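Long-range contact in cytidylate kinase-like family protein (Eubacterium ventriosum, PDB 3FDI), which is of unknown function but, as a cytidylate kinase-like member of the P-loop NTPase clan, probably binds nucleotides and may transfer phosphate between them: residues Asp58-Asn63 with Ala108-Ser113. Residues are numbered along the deposited sequence; the frame is centred on the assembly and turned at random.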
ATOM      1  N   ASP B  58      12.210 -23.552  -3.593  1.00 65.36           N
ATOM      2  CA  ASP B  58      11.413 -22.469  -4.192  1.00 65.12           C
ATOM      3  C   ASP B  58      10.375 -21.841  -3.244  1.00 64.17           C
ATOM      4  O   ASP B  58       9.319 -21.340  -3.670  1.00 64.60           O
ATOM      5  CB  ASP B  58      10.807 -22.941  -5.504  1.00 65.21           C
ATOM      6  CG  ASP B  58      11.873 -23.335  -6.505  1.00 67.14           C
ATOM      7  OD1 ASP B  58      13.059 -22.946  -6.306  1.00 68.78           O
ATOM      8  OD2 ASP B  58      11.530 -24.048  -7.478  1.00 70.34           O
ATOM      9  N   GLU B  59      10.712 -21.865  -1.954  1.00 62.89           N
ATOM     10  CA  GLU B  59       9.951 -21.185  -0.931  1.00 62.05           C
ATOM     11  C   GLU B  59      10.462 -19.727  -0.889  1.00 60.45           C
ATOM     12  O   GLU B  59      11.655 -19.462  -0.614  1.00 59.66           O
ATOM     13  CB  GLU B  59      10.092 -21.932   0.403  1.00 62.90           C
ATOM     14  CG  GLU B  59       9.360 -23.307   0.346  1.00 65.30           C
ATOM     15  CD  GLU B  59       9.650 -24.237   1.525  1.00 68.38           C
ATOM     16  OE1 GLU B  59       9.818 -23.735   2.658  1.00 69.70           O
ATOM     17  OE2 GLU B  59       9.683 -25.480   1.302  1.00 69.53           O
ATOM     18  N   LYS B  60       9.550 -18.807  -1.217  1.00 58.35           N
ATOM     19  CA  LYS B  60       9.866 -17.379  -1.469  1.00 57.09           C
ATOM     20  C   LYS B  60      10.707 -16.673  -0.373  1.00 54.59           C
ATOM     21  O   LYS B  60      11.650 -15.958  -0.691  1.00 53.80           O
ATOM     22  CB  LYS B  60       8.555 -16.585  -1.768  1.00 57.72           C
ATOM     23  CG  LYS B  60       7.814 -17.035  -3.085  1.00 59.26           C
ATOM     24  CD  LYS B  60       6.769 -15.991  -3.580  1.00 62.31           C
ATOM     25  CE  LYS B  60       6.592 -16.001  -5.148  1.00 64.03           C
ATOM     26  NZ  LYS B  60       5.920 -17.209  -5.730  1.00 66.22           N
ATOM     27  N   PRO B  61      10.371 -16.872   0.910  1.00 52.72           N
ATOM     28  CA  PRO B  61      11.107 -16.168   1.973  1.00 51.70           C
ATOM     29  C   PRO B  61      12.552 -16.604   2.058  1.00 50.97           C
ATOM     30  O   PRO B  61      13.439 -15.799   2.398  1.00 51.49           O
ATOM     31  CB  PRO B  61      10.355 -16.564   3.272  1.00 51.64           C
ATOM     32  CG  PRO B  61       9.057 -17.091   2.870  1.00 51.62           C
ATOM     33  CD  PRO B  61       9.210 -17.612   1.444  1.00 53.14           C
HETATM   34  N   MSE B  62      12.794 -17.868   1.738  1.00 49.86           N
HETATM   35  CA  MSE B  62      14.133 -18.405   1.795  1.00 49.08           C
HETATM   36  C   MSE B  62      14.970 -17.950   0.615  1.00 47.94           C
HETATM   37  O   MSE B  62      16.094 -17.485   0.810  1.00 45.98           O
HETATM   38  CB  MSE B  62      14.106 -19.924   1.893  1.00 49.45           C
HETATM   39  CG  MSE B  62      13.605 -20.444   3.256  1.00 51.05           C
HETATM   40 SE   MSE B  62      14.028 -22.373   3.338  1.00 56.69          SE
HETATM   41  CE  MSE B  62      15.622 -22.318   2.251  1.00 50.42           C
ATOM     42  N   ASN B  63      14.425 -18.074  -0.597  1.00 47.43           N
ATOM     43  CA  ASN B  63      15.124 -17.587  -1.796  1.00 47.38           C
ATOM     44  C   ASN B  63      15.464 -16.112  -1.595  1.00 46.27           C
ATOM     45  O   ASN B  63      16.584 -15.672  -1.787  1.00 45.35           O
ATOM     46  CB  ASN B  63      14.246 -17.724  -3.058  1.00 48.37           C
ATOM     47  CG  ASN B  63      13.809 -19.166  -3.328  1.00 49.90           C
ATOM     48  OD1 ASN B  63      14.635 -20.063  -3.465  1.00 50.46           O
ATOM     49  ND2 ASN B  63      12.491 -19.379  -3.402  1.00 53.32           N
ATOM     50  N   ALA B 108       4.898 -18.059   8.918  1.00 37.37           N
ATOM     51  CA  ALA B 108       4.646 -19.494   8.771  1.00 37.85           C
ATOM     52  C   ALA B 108       3.630 -19.797   7.673  1.00 38.68           C
ATOM     53  O   ALA B 108       3.787 -20.796   6.981  1.00 38.94           O
ATOM     54  CB  ALA B 108       4.276 -20.158  10.088  1.00 36.29           C
ATOM     55  N   GLU B 109       2.597 -18.962   7.490  1.00 38.82           N
ATOM     56  CA  GLU B 109       1.602 -19.244   6.459  1.00 39.36           C
ATOM     57  C   GLU B 109       2.252 -19.214   5.065  1.00 40.37           C
ATOM     58  O   GLU B 109       1.849 -19.979   4.189  1.00 40.85           O
ATOM     59  CB  GLU B 109       0.389 -18.305   6.521  1.00 39.69           C
ATOM     60  CG  GLU B 109       0.494 -16.979   5.779  1.00 36.78           C
ATOM     61  CD  GLU B 109       1.599 -16.069   6.260  1.00 40.10           C
ATOM     62  OE1 GLU B 109       2.201 -16.234   7.407  1.00 41.21           O
ATOM     63  OE2 GLU B 109       1.925 -15.164   5.451  1.00 41.16           O
ATOM     64  N   GLU B 110       3.278 -18.381   4.884  1.00 39.83           N
ATOM     65  CA  GLU B 110       4.004 -18.324   3.614  1.00 39.99           C
ATOM     66  C   GLU B 110       4.922 -19.523   3.429  1.00 40.72           C
ATOM     67  O   GLU B 110       4.892 -20.163   2.355  1.00 40.39           O
ATOM     68  CB  GLU B 110       4.796 -17.036   3.484  1.00 39.13           C
ATOM     69  CG  GLU B 110       5.569 -16.876   2.195  1.00 44.44           C
ATOM     70  CD  GLU B 110       4.696 -16.824   0.917  1.00 50.52           C
ATOM     71  OE1 GLU B 110       3.476 -16.508   0.991  1.00 51.00           O
ATOM     72  OE2 GLU B 110       5.256 -17.108  -0.173  1.00 53.92           O
ATOM     73  N   ILE B 111       5.740 -19.811   4.454  1.00 40.25           N
ATOM     74  CA  ILE B 111       6.637 -20.979   4.452  1.00 41.01           C
ATOM     75  C   ILE B 111       5.923 -22.341   4.168  1.00 41.90           C
ATOM     76  O   ILE B 111       6.474 -23.197   3.454  1.00 40.87           O
ATOM     77  CB  ILE B 111       7.360 -21.124   5.790  1.00 41.70           C
ATOM     78  CG1 ILE B 111       8.309 -19.946   6.013  1.00 42.11           C
ATOM     79  CG2 ILE B 111       8.128 -22.468   5.877  1.00 41.46           C
ATOM     80  CD1 ILE B 111       8.949 -20.027   7.340  1.00 45.53           C
ATOM     81  N   LEU B 112       4.718 -22.504   4.711  1.00 41.39           N
ATOM     82  CA  LEU B 112       3.990 -23.741   4.658  1.00 42.36           C
ATOM     83  C   LEU B 112       2.829 -23.683   3.684  1.00 43.85           C
ATOM     84  O   LEU B 112       1.875 -24.460   3.774  1.00 43.79           O
ATOM     85  CB  LEU B 112       3.511 -24.069   6.056  1.00 42.03           C
ATOM     86  CG  LEU B 112       4.617 -24.336   7.074  1.00 40.48           C
ATOM     87  CD1 LEU B 112       4.020 -24.599   8.418  1.00 38.24           C
ATOM     88  CD2 LEU B 112       5.574 -25.496   6.617  1.00 37.80           C
ATOM     89  N   SER B 113       2.901 -22.701   2.800  1.00 46.18           N
ATOM     90  CA  SER B 113       2.094 -22.614   1.588  1.00 48.67           C
ATOM     91  C   SER B 113       1.730 -23.937   0.906  1.00 50.09           C
ATOM     92  O   SER B 113       0.587 -24.225   0.635  1.00 51.16           O
ATOM     93  CB  SER B 113       2.880 -21.827   0.542  1.00 48.88           C
ATOM     94  OG  SER B 113       2.590 -20.479   0.661  1.00 50.33           O
TER
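Glu-59 and Ile-111 mark the closest backbone approach, their CA atoms 6.3 Å apart. Glu-59 is the N-cap residue of helix 60-66. Its carbonyl O accepts a hydrogen bond from Asn-63 N at 3.1 Å. The other segment holds the short helix 108-111, which follows strand 101-104 and precedes strand 118-125 of the parallel sheet in this P-loop NTPase-type fold. Leu-112 is the first residue with non-helical backbone angles. No hydrogen bond joins the two segments.

Pro-61 and Glu-110 make a close side-chain contact. CG of Pro-61 lies 3.6 Å from CG of Glu-110, and this methylene also meets the proline CD. Glu-110 CG is anti to the backbone N (chi1 -179°), and a bend at chi2 (63°) brings OE2 across the Lys-60 chain, 3.7 Å from CB. Ile-111 adds CG1 at 4.3 Å from Pro-61 CG. Phe-87 of helix 81-95 touches both Pro-61 and Ile-111 and extends this apolar patch.

Glu-59 OE1 lies 3.5 Å from Ile-111 O. Both are acceptors, so the pair is not a bond. Glu-59 also touches Arg-91 of helix 81-95. Lys-60 NZ stays 5.6 Å from Glu-110 OE2, too far for a salt bridge, though the opposite charges may attract weakly. The start of helix 60-66 therefore meets the end of helix 108-111 mainly by van der Waals packing, in which the Glu-110 methylenes take part.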